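Local coordinates for protein N-acetylgalactosaminyltransferase 7 (Homo sapiens, PDB 6IWR) that is a glycosyltransferase built from a GT-A-type domain, modelled with a manganese ion, and a ricin-type beta-trefoil lectin domain, at residues 517-520 with 525-528; 486-491 with 519-524. One frame throughout, in Å; residues are numbered along the deposited sequence.

Contact 1: residues 517-520 with 525-528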
loop_
_atom_site.group_PDB
_atom_site.type_symbol
_atom_site.label_atom_id
_atom_site.label_comp_id
_atom_site.label_asym_id
_atom_site.label_seq_id
_atom_site.Cartn_x
_atom_site.Cartn_y
_atom_site.Cartn_z
ATOM N N ASN A 517 27.408 8.521 9.300
ATOM C CA ASN A 517 27.572 7.876 8.015
ATOM C C ASN A 517 26.315 7.109 7.598
ATOM O O ASN A 517 26.394 6.126 6.860
ATOM C CB ASN A 517 28.800 6.965 8.045
ATOM C CG ASN A 517 30.090 7.746 8.261
ATOM O OD1 ASN A 517 30.449 8.579 7.441
ATOM N ND2 ASN A 517 30.793 7.473 9.349
ATOM N N GLN A 518 25.138 7.538 8.052
ATOM C CA GLN A 518 23.895 6.910 7.628
ATOM C C GLN A 518 23.225 7.776 6.567
ATOM O O GLN A 518 23.106 8.993 6.736
ATOM C CB GLN A 518 22.961 6.673 8.818
ATOM C CG GLN A 518 23.607 5.926 10.000
ATOM C CD GLN A 518 22.629 5.643 11.156
ATOM O OE1 GLN A 518 22.082 6.563 11.776
ATOM N NE2 GLN A 518 22.413 4.356 11.444
ATOM N N LEU A 519 22.832 7.148 5.458
ATOM C CA LEU A 519 22.068 7.799 4.400
ATOM C C LEU A 519 20.596 7.452 4.604
ATOM O O LEU A 519 20.185 6.307 4.379
ATOM C CB LEU A 519 22.543 7.340 3.025
ATOM C CG LEU A 519 22.843 8.391 1.956
ATOM C CD1 LEU A 519 22.872 7.716 0.613
ATOM C CD2 LEU A 519 21.841 9.539 1.967
ATOM N N MET A 520 19.801 8.440 4.973
ATOM C CA MET A 520 18.445 8.200 5.417
ATOM C C MET A 520 17.342 8.935 4.680
ATOM O O MET A 520 17.497 10.063 4.281
ATOM C CB MET A 520 18.363 8.528 6.896
ATOM C CG MET A 520 19.163 7.578 7.755
ATOM S SD MET A 520 19.423 8.174 9.413
ATOM C CE MET A 520 17.845 7.819 10.123
ATOM N N CYS A 525 17.246 3.676 6.100
ATOM C CA CYS A 525 18.602 3.913 5.616
ATOM C C CYS A 525 18.866 3.182 4.306
ATOM O O CYS A 525 18.257 2.154 4.005
ATOM C CB CYS A 525 19.643 3.474 6.640
ATOM S SG CYS A 525 19.618 4.469 8.008
ATOM N N LEU A 526 19.761 3.749 3.500
ATOM C CA LEU A 526 20.246 3.077 2.307
ATOM C C LEU A 526 21.443 2.224 2.696
ATOM O O LEU A 526 22.252 2.620 3.543
ATOM C CB LEU A 526 20.657 4.046 1.190
ATOM C CG LEU A 526 19.866 5.291 0.782
ATOM C CD1 LEU A 526 19.539 5.287 -0.691
ATOM C CD2 LEU A 526 18.592 5.433 1.572
ATOM N N THR A 527 21.534 1.044 2.087
ATOM C CA THR A 527 22.665 0.149 2.272
ATOM C C THR A 527 22.862 -0.626 0.980
ATOM O O THR A 527 22.180 -0.383 -0.018
ATOM C CB THR A 527 22.467 -0.790 3.466
ATOM O OG1 THR A 527 23.472 -1.806 3.422
ATOM C CG2 THR A 527 21.099 -1.443 3.409
ATOM N N LYS A 528 23.798 -1.562 1.002
ATOM C CA LYS A 528 24.167 -2.329 -0.179
ATOM C C LYS A 528 23.384 -3.633 -0.182
ATOM O O LYS A 528 23.454 -4.406 0.779
ATOM C CB LYS A 528 25.673 -2.593 -0.201
ATOM C CG LYS A 528 26.143 -3.353 -1.418
ATOM C CD LYS A 528 26.226 -4.837 -1.126
ATOM C CE LYS A 528 27.530 -5.168 -0.428
ATOM N NZ LYS A 528 28.242 -6.249 -1.164
#

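Contact 2: residues 486-491 with 519-524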
loop_
_atom_site.group_PDB
_atom_site.type_symbol
_atom_site.label_atom_id
_atom_site.label_comp_id
_atom_site.label_asym_id
_atom_site.label_seq_id
_atom_site.Cartn_x
_atom_site.Cartn_y
_atom_site.Cartn_z
ATOM N N ILE A 486 18.048 10.658 -7.249
ATOM C CA ILE A 486 17.737 9.402 -6.596
ATOM C C ILE A 486 16.372 9.577 -5.973
ATOM O O ILE A 486 16.039 10.656 -5.462
ATOM C CB ILE A 486 18.802 9.010 -5.558
ATOM C CG1 ILE A 486 20.184 8.878 -6.242
ATOM C CG2 ILE A 486 18.390 7.711 -4.868
ATOM C CD1 ILE A 486 21.336 8.430 -5.352
ATOM N N ASP A 487 15.536 8.549 -6.078
ATOM C CA ASP A 487 14.253 8.694 -5.426
ATOM C C ASP A 487 13.683 7.337 -5.053
ATOM O O ASP A 487 13.930 6.313 -5.700
ATOM C CB ASP A 487 13.343 9.590 -6.281
ATOM C CG ASP A 487 12.052 8.950 -6.724
ATOM O OD1 ASP A 487 11.167 8.593 -5.911
ATOM O OD2 ASP A 487 11.898 8.922 -7.943
ATOM N N SER A 488 12.998 7.350 -3.919
ATOM C CA SER A 488 12.693 6.136 -3.191
ATOM C C SER A 488 11.612 5.320 -3.877
ATOM O O SER A 488 11.513 4.111 -3.650
ATOM C CB SER A 488 12.246 6.527 -1.785
ATOM O OG SER A 488 12.379 5.443 -0.898
ATOM N N MET A 489 10.786 5.960 -4.708
ATOM C CA MET A 489 9.495 5.399 -5.103
ATOM C C MET A 489 8.649 5.056 -3.884
ATOM O O MET A 489 7.773 4.196 -3.954
ATOM C CB MET A 489 9.664 4.157 -5.983
ATOM C CG MET A 489 10.542 4.365 -7.183
ATOM S SD MET A 489 10.082 5.864 -8.029
ATOM C CE MET A 489 11.161 5.711 -9.449
ATOM N N GLY A 490 8.916 5.693 -2.750
ATOM C CA GLY A 490 8.247 5.314 -1.528
ATOM C C GLY A 490 8.596 3.939 -1.013
ATOM O O GLY A 490 8.064 3.537 0.023
ATOM N N LYS A 491 9.473 3.205 -1.701
ATOM C CA LYS A 491 9.845 1.861 -1.270
ATOM C C LYS A 491 10.360 1.876 0.162
ATOM O O LYS A 491 11.012 2.825 0.599
ATOM C CB LYS A 491 10.924 1.281 -2.178
ATOM C CG LYS A 491 10.461 0.225 -3.158
ATOM C CD LYS A 491 10.293 0.802 -4.548
ATOM C CE LYS A 491 11.419 0.398 -5.489
ATOM N NZ LYS A 491 11.265 -0.992 -5.972
ATOM N N LEU A 519 22.832 7.148 5.458
ATOM C CA LEU A 519 22.068 7.799 4.400
ATOM C C LEU A 519 20.596 7.452 4.604
ATOM O O LEU A 519 20.185 6.307 4.379
ATOM C CB LEU A 519 22.543 7.340 3.025
ATOM C CG LEU A 519 22.843 8.391 1.956
ATOM C CD1 LEU A 519 22.872 7.716 0.613
ATOM C CD2 LEU A 519 21.841 9.539 1.967
ATOM N N MET A 520 19.801 8.440 4.973
ATOM C CA MET A 520 18.445 8.200 5.417
ATOM C C MET A 520 17.342 8.935 4.680
ATOM O O MET A 520 17.497 10.063 4.281
ATOM C CB MET A 520 18.363 8.528 6.896
ATOM C CG MET A 520 19.163 7.578 7.755
ATOM S SD MET A 520 19.423 8.174 9.413
ATOM C CE MET A 520 17.845 7.819 10.123
ATOM N N GLN A 521 16.223 8.255 4.501
ATOM C CA GLN A 521 14.958 8.865 4.134
ATOM C C GLN A 521 13.985 8.454 5.208
ATOM O O GLN A 521 13.854 7.281 5.491
ATOM C CB GLN A 521 14.478 8.356 2.780
ATOM C CG GLN A 521 13.123 8.883 2.341
ATOM C CD GLN A 521 12.805 8.567 0.901
ATOM O OE1 GLN A 521 12.216 7.550 0.599
ATOM N NE2 GLN A 521 13.191 9.446 0.011
ATOM N N TYR A 522 13.302 9.404 5.819
ATOM C CA TYR A 522 12.378 9.062 6.892
ATOM C C TYR A 522 13.109 8.304 8.004
ATOM O O TYR A 522 14.060 8.800 8.571
ATOM C CB TYR A 522 11.157 8.294 6.378
ATOM C CG TYR A 522 10.464 8.916 5.209
ATOM C CD1 TYR A 522 9.995 10.207 5.266
ATOM C CD2 TYR A 522 10.266 8.201 4.051
ATOM C CE1 TYR A 522 9.359 10.772 4.189
ATOM C CE2 TYR A 522 9.635 8.761 2.977
ATOM C CZ TYR A 522 9.187 10.046 3.051
ATOM O OH TYR A 522 8.550 10.591 1.973
ATOM N N ASP A 523 12.617 7.131 8.358
ATOM C CA ASP A 523 13.241 6.301 9.356
ATOM C C ASP A 523 14.140 5.238 8.735
ATOM O O ASP A 523 14.765 4.470 9.440
ATOM C CB ASP A 523 12.166 5.658 10.242
ATOM C CG ASP A 523 11.283 4.694 9.483
ATOM O OD1 ASP A 523 10.759 5.063 8.423
ATOM O OD2 ASP A 523 11.113 3.557 9.941
ATOM N N GLN A 524 14.186 5.190 7.414
ATOM C CA GLN A 524 14.975 4.199 6.702
ATOM C C GLN A 524 16.389 4.646 6.386
ATOM O O GLN A 524 16.693 5.820 6.410
ATOM C CB GLN A 524 14.272 3.772 5.419
ATOM C CG GLN A 524 12.796 3.458 5.575
ATOM C CD GLN A 524 12.513 1.984 5.670
ATOM O OE1 GLN A 524 12.522 1.272 4.682
ATOM N NE2 GLN A 524 12.258 1.526 6.864
#

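Contact 1: residues 517-520 with 525-528
Met520 and Cys525 face each other as an antiparallel non-hydrogen-bonded pair, their CA atoms 4.3 Å apart, and this pair marks the tight end of the contact. The single backbone bond between 517-520 and 525-528 lies one residue further on: Leu526 N donates to Leu519 O over 2.7 Å, with 160° at the hydrogen and 167° at the oxygen, a nearly straight approach. The same carbonyl also receives a CH...O contact from Cys525 CA.

Two faces follow from this register. On one, Leu519 and Leu526 cross at a slant, with Leu519 CD1 3.9 Å from Leu526 CG; Phe511 covers both leucines, while Val535 and Ile537 pack on Leu526 and Trp548 on Leu519, so this side is buried. On the other, Cys525 SG lies beside its own backbone N (chi1 -68°), which directs it along the flank of Met520 CG and to within 4.1 Å of Gln518 CB. SG is fixed there by its disulfide to Cys540. Gln518 is buried too, and its NE2 is held by Glu544 O.

Away from the pair the backbones part quickly. CA of Leu519 is 5.5 Å from CA of Leu526, but CA of Gln518 is already 8.7 Å from CA of Thr527. The looser side is that of Met520, which is partly open to solvent. A short two-stranded antiparallel hairpin, tied by the Cys525-Cys540 disulfide to the residue just after strand 534-539 and with Leu519 and Leu526 turned to its buried face, is an element of the ricin-type beta-trefoil.

Contact 2: residues 486-491 with 519-524
Ser488 and Gln521 are the one residue pair of 486-491 and 519-524 that comes within 4.5 Å, where two tight turns of the beta-trefoil lectin domain meet. Ser488 OG is modelled 2.6 Å from Gln521 OE1, but the exact placement of OE1 is doubtful, since it also crowds Ser488 CB. Because the CA atoms of these residues are 8.1 Å apart, the glutamine must span the interval, and it does so with an extended chain, chi1 177° and chi2 169°, that carries its amide across to the serine.

The next shell fixes both partners. Gln521 NE2 donates to the carbonyl oxygens of Asn508 and Leu510, so the amide is gripped through its nitrogen. Ser488 is tied through its backbone to Asn508 as well, and its side chain rests on Ile537.

Further out, the two residues sit at the first corners of tight turns. Residues Ser488 to Lys491 form a type I' turn, closed by Lys491 N to Ser488 O at 3.0 Å; positive phi at Met489 (55°) and Gly490 is what this turn type requires. Gln521 to Gln524 form a type II' turn, where Gln524 N reaches Gln521 O at 2.9 Å and Gln521 N returns a bond to Gln524 O at 3.1 Å. Gln524 OE1 accepts from Asn493 N, just beyond 486-491. An Asx turn leads into the first turn: Met489 N meets Asp487 OD1 at 2.9 Å, from above the carboxylate plane.

How the contacts relate
Both contacts lie in the ricin-type beta-trefoil lectin domain, with centres about 9 Å apart; their segments overlap at Leu519 and Met520 on strand 519-521, though the close approach in contact 2 is made by Gln521. Along the chain, 486-491 comes first, at the end of strand 484-487; the hairpin of strands 519-521 and 524-529 follows. Contact 1 is local, pairing these two neighbouring antiparallel strands, whereas contact 2 spans 27 intervening residues and joins the last residue of strand 519-521 to the turn that follows strand 484-487. One strand therefore serves two purposes: it builds the hairpin and, through its last residue, meets an earlier part of the trefoil.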